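Side-chain contact in lipolytic enzyme, G-D-S-L family (Bacteroides thetaiotaomicron, PDB 7BR2), which metabolises the drug diltiazem in the gut bacterium and is a serine esterase of the SGNH (GDSL) hydrolase family: residues K69-D74 and Q118-R123. Sequence-based numbering, arbitrary orientation.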
ATOM      1  N   LYS A  69      11.474 -11.769  17.929  1.00 37.53           N
ATOM      2  CA  LYS A  69      12.624 -12.646  17.666  1.00 32.96           C
ATOM      3  C   LYS A  69      13.463 -12.149  16.495  1.00 31.47           C
ATOM      4  O   LYS A  69      14.690 -12.309  16.493  1.00 29.64           O
ATOM      5  CB  LYS A  69      12.192 -14.079  17.328  1.00 33.00           C
ATOM      6  CG  LYS A  69      11.715 -15.002  18.410  1.00 37.29           C
ATOM      7  CD  LYS A  69      11.521 -16.402  17.777  1.00 35.86           C
ATOM      8  CE  LYS A  69      10.907 -16.272  16.388  1.00 39.43           C
ATOM      9  NZ  LYS A  69      11.245 -17.345  15.412  1.00 29.88           N
ATOM     10  N   ARG A  70      12.817 -11.597  15.462  1.00 26.70           N
ATOM     11  CA  ARG A  70      13.541 -11.285  14.226  1.00 27.36           C
ATOM     12  C   ARG A  70      13.881  -9.804  14.049  1.00 27.29           C
ATOM     13  O   ARG A  70      14.376  -9.428  12.985  1.00 27.10           O
ATOM     14  CB  ARG A  70      12.762 -11.777  13.005  1.00 25.71           C
ATOM     15  CG  ARG A  70      11.436 -11.098  12.768  1.00 27.78           C
ATOM     16  CD  ARG A  70      10.801 -11.656  11.492  1.00 30.46           C
ATOM     17  NE  ARG A  70       9.362 -11.398  11.402  1.00 30.10           N
ATOM     18  CZ  ARG A  70       8.820 -10.394  10.722  1.00 34.16           C
ATOM     19  NH1 ARG A  70       9.600  -9.537  10.061  1.00 29.57           N
ATOM     20  NH2 ARG A  70       7.496 -10.254  10.691  1.00 27.67           N
ATOM     21  N   LEU A  71      13.616  -8.956  15.049  1.00 26.76           N
ATOM     22  CA  LEU A  71      14.005  -7.543  14.935  1.00 26.51           C
ATOM     23  C   LEU A  71      15.471  -7.335  14.508  1.00 25.36           C
ATOM     24  O   LEU A  71      15.747  -6.548  13.595  1.00 27.73           O
ATOM     25  CB  LEU A  71      13.752  -6.816  16.255  1.00 26.12           C
ATOM     26  CG  LEU A  71      12.306  -6.481  16.603  1.00 30.76           C
ATOM     27  CD1 LEU A  71      12.248  -5.713  17.922  1.00 34.26           C
ATOM     28  CD2 LEU A  71      11.656  -5.717  15.479  1.00 30.25           C
ATOM     29  N   ASP A  72      16.432  -7.997  15.166  1.00 25.39           N
ATOM     30  CA  ASP A  72      17.840  -7.730  14.851  1.00 27.93           C
ATOM     31  C   ASP A  72      18.189  -8.131  13.414  1.00 30.55           C
ATOM     32  O   ASP A  72      18.790  -7.348  12.665  1.00 31.06           O
ATOM     33  CB  ASP A  72      18.777  -8.465  15.816  1.00 29.88           C
ATOM     34  CG  ASP A  72      18.904  -7.799  17.172  1.00 27.87           C
ATOM     35  OD1 ASP A  72      18.952  -6.556  17.239  1.00 30.68           O
ATOM     36  OD2 ASP A  72      18.997  -8.531  18.181  1.00 33.16           O
ATOM     37  N   GLY A  73      17.841  -9.364  13.025  1.00 26.76           N
ATOM     38  CA  GLY A  73      18.277  -9.934  11.758  1.00 25.90           C
ATOM     39  C   GLY A  73      17.426  -9.585  10.554  1.00 28.74           C
ATOM     40  O   GLY A  73      17.852  -9.816   9.416  1.00 29.94           O
ATOM     41  N   ASP A  74      16.211  -9.106  10.764  1.00 27.03           N
ATOM     42  CA  ASP A  74      15.299  -8.907   9.654  1.00 27.43           C
ATOM     43  C   ASP A  74      14.733  -7.496   9.560  1.00 26.01           C
ATOM     44  O   ASP A  74      14.400  -7.057   8.454  1.00 27.46           O
ATOM     45  CB  ASP A  74      14.148  -9.922   9.757  1.00 25.74           C
ATOM     46  CG  ASP A  74      13.188  -9.834   8.597  1.00 32.10           C
ATOM     47  OD1 ASP A  74      13.680  -9.871   7.447  1.00 31.04           O
ATOM     48  OD2 ASP A  74      11.948  -9.809   8.828  1.00 29.87           O
ATOM     49  N   GLN A 118       5.673  -5.754  24.617  1.00 40.54           N
ATOM     50  CA  GLN A 118       6.488  -4.964  25.540  1.00 44.25           C
ATOM     51  C   GLN A 118       7.975  -5.207  25.307  1.00 39.90           C
ATOM     52  O   GLN A 118       8.793  -4.285  25.440  1.00 39.62           O
ATOM     53  CB  GLN A 118       6.104  -5.288  26.991  1.00 44.22           C
ATOM     54  CG  GLN A 118       4.797  -4.616  27.472  1.00 46.85           C
ATOM     55  CD  GLN A 118       4.363  -5.067  28.867  1.00 52.37           C
ATOM     56  OE1 GLN A 118       3.687  -6.082  29.027  1.00 43.85           O
ATOM     57  NE2 GLN A 118       4.737  -4.291  29.880  1.00 52.29           N
ATOM     58  N   GLN A 119       8.346  -6.443  24.972  1.00 38.94           N
ATOM     59  CA  GLN A 119       9.717  -6.715  24.550  1.00 40.94           C
ATOM     60  C   GLN A 119      10.075  -5.855  23.343  1.00 32.70           C
ATOM     61  O   GLN A 119      11.100  -5.154  23.325  1.00 34.97           O
ATOM     62  CB  GLN A 119       9.840  -8.202  24.215  1.00 39.35           C
ATOM     63  CG  GLN A 119       9.673  -9.163  25.402  1.00 37.22           C
ATOM     64  CD  GLN A 119      10.668  -8.909  26.511  1.00 45.25           C
ATOM     65  OE1 GLN A 119      10.392  -8.182  27.464  1.00 47.52           O
ATOM     66  NE2 GLN A 119      11.854  -9.480  26.368  1.00 50.94           N
ATOM     67  N   MET A 120       9.196  -5.857  22.343  1.00 33.68           N
ATOM     68  CA  MET A 120       9.452  -5.017  21.172  1.00 35.48           C
ATOM     69  C   MET A 120       9.537  -3.537  21.552  1.00 40.17           C
ATOM     70  O   MET A 120      10.435  -2.821  21.092  1.00 37.06           O
ATOM     71  CB  MET A 120       8.365  -5.225  20.119  1.00 34.55           C
ATOM     72  CG  MET A 120       8.259  -6.639  19.579  1.00 31.52           C
ATOM     73  SD  MET A 120       7.082  -6.654  18.224  1.00 46.38           S
ATOM     74  CE  MET A 120       8.198  -6.205  16.938  1.00 41.33           C
ATOM     75  N   GLU A 121       8.623  -3.085  22.412  1.00 38.31           N
ATOM     76  CA  GLU A 121       8.524  -1.686  22.811  1.00 39.52           C
ATOM     77  C   GLU A 121       9.820  -1.226  23.440  1.00 37.61           C
ATOM     78  O   GLU A 121      10.334  -0.140  23.132  1.00 31.94           O
ATOM     79  CB  GLU A 121       7.382  -1.543  23.813  1.00 38.55           C
ATOM     80  CG  GLU A 121       6.951  -0.148  24.160  1.00 42.79           C
ATOM     81  CD  GLU A 121       6.037  -0.144  25.375  1.00 44.44           C
ATOM     82  OE1 GLU A 121       5.964  -1.178  26.070  1.00 46.17           O
ATOM     83  OE2 GLU A 121       5.387   0.883  25.631  1.00 52.61           O
ATOM     84  N   LYS A 122      10.349  -2.048  24.346  1.00 33.41           N
ATOM     85  CA  LYS A 122      11.660  -1.784  24.912  1.00 32.25           C
ATOM     86  C   LYS A 122      12.710  -1.646  23.815  1.00 38.87           C
ATOM     87  O   LYS A 122      13.540  -0.730  23.859  1.00 37.97           O
ATOM     88  CB  LYS A 122      12.038  -2.888  25.898  1.00 35.69           C
ATOM     89  CG  LYS A 122      13.458  -2.739  26.390  1.00 49.62           C
ATOM     90  CD  LYS A 122      13.758  -3.582  27.625  1.00 56.07           C
ATOM     91  CE  LYS A 122      15.038  -3.055  28.303  1.00 58.06           C
ATOM     92  NZ  LYS A 122      16.219  -3.016  27.379  1.00 55.99           N
ATOM     93  N   ARG A 123      12.684  -2.537  22.805  1.00 36.12           N
ATOM     94  CA  ARG A 123      13.678  -2.402  21.733  1.00 33.06           C
ATOM     95  C   ARG A 123      13.507  -1.091  20.975  1.00 34.78           C
ATOM     96  O   ARG A 123      14.491  -0.423  20.648  1.00 32.61           O
ATOM     97  CB  ARG A 123      13.625  -3.575  20.747  1.00 28.10           C
ATOM     98  CG  ARG A 123      13.725  -4.948  21.361  1.00 32.51           C
ATOM     99  CD  ARG A 123      15.148  -5.267  21.870  1.00 37.53           C
ATOM    100  NE  ARG A 123      16.244  -4.744  21.048  1.00 36.83           N
ATOM    101  CZ  ARG A 123      16.856  -5.438  20.083  1.00 37.87           C
ATOM    102  NH1 ARG A 123      17.861  -4.894  19.400  1.00 32.94           N
ATOM    103  NH2 ARG A 123      16.463  -6.677  19.795  1.00 26.53           N
TER
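The carboxylate of Asp72 sits at the edge of the Arg123 guanidinium, with Asp72 CG in the plane of that group, whereas Leu71 CB approaches it obliquely. Arg123 NH1 donates to Asp72 OD1 over 2.9 Å, and an N-H...O angle of 172° makes the bond almost straight. OD1 lies practically in the guanidinium plane and is met on its syn side, yet the donor stands out of the carboxylate plane and the two planes are 54° apart. In keeping with that twist, the pairing is not a flat two-pronged one: Arg123 NH2 stays 3.5 Å from Asp72 OD2, and a single hydrogen bond joins the pair. The arginine reaches the carboxylate by folding, with bends at chi2 and chi3. Its aliphatic root meanwhile runs alongside Leu71 in the opposing direction, with Leu71 CD1 3.8 Å from Arg123 CB and equally near Arg123 CG. The other branch of the leucine, CD2, meets Met120 CE at 3.8 Å, so the fork of Leu71 spans two residues one helical turn apart. A bend at chi3 of Met120 carries CE to that position. Leu25 of strand 21-26 touches both Leu71 and Met120, marking the buried side; Phe76 packs on Leu71 and Arg123. An alanine in place of Arg123, lacking the CG methylene beside Leu71 CD1, would probably leave Asp72 without this cationic mate and that leucine branch with less to pack against. The axes of the two segments come within 10.9 Å of each other, their N-to-C directions 37° apart, and their summed buried surface is only 213 Å², evidence of a modest contact. Helices 64-75 and 102-125 thus meet beside the five-stranded parallel sheet, whose 2-1-3-4-5 strand order and flanking helices characterise the alpha/beta/alpha fold of SGNH hydrolases.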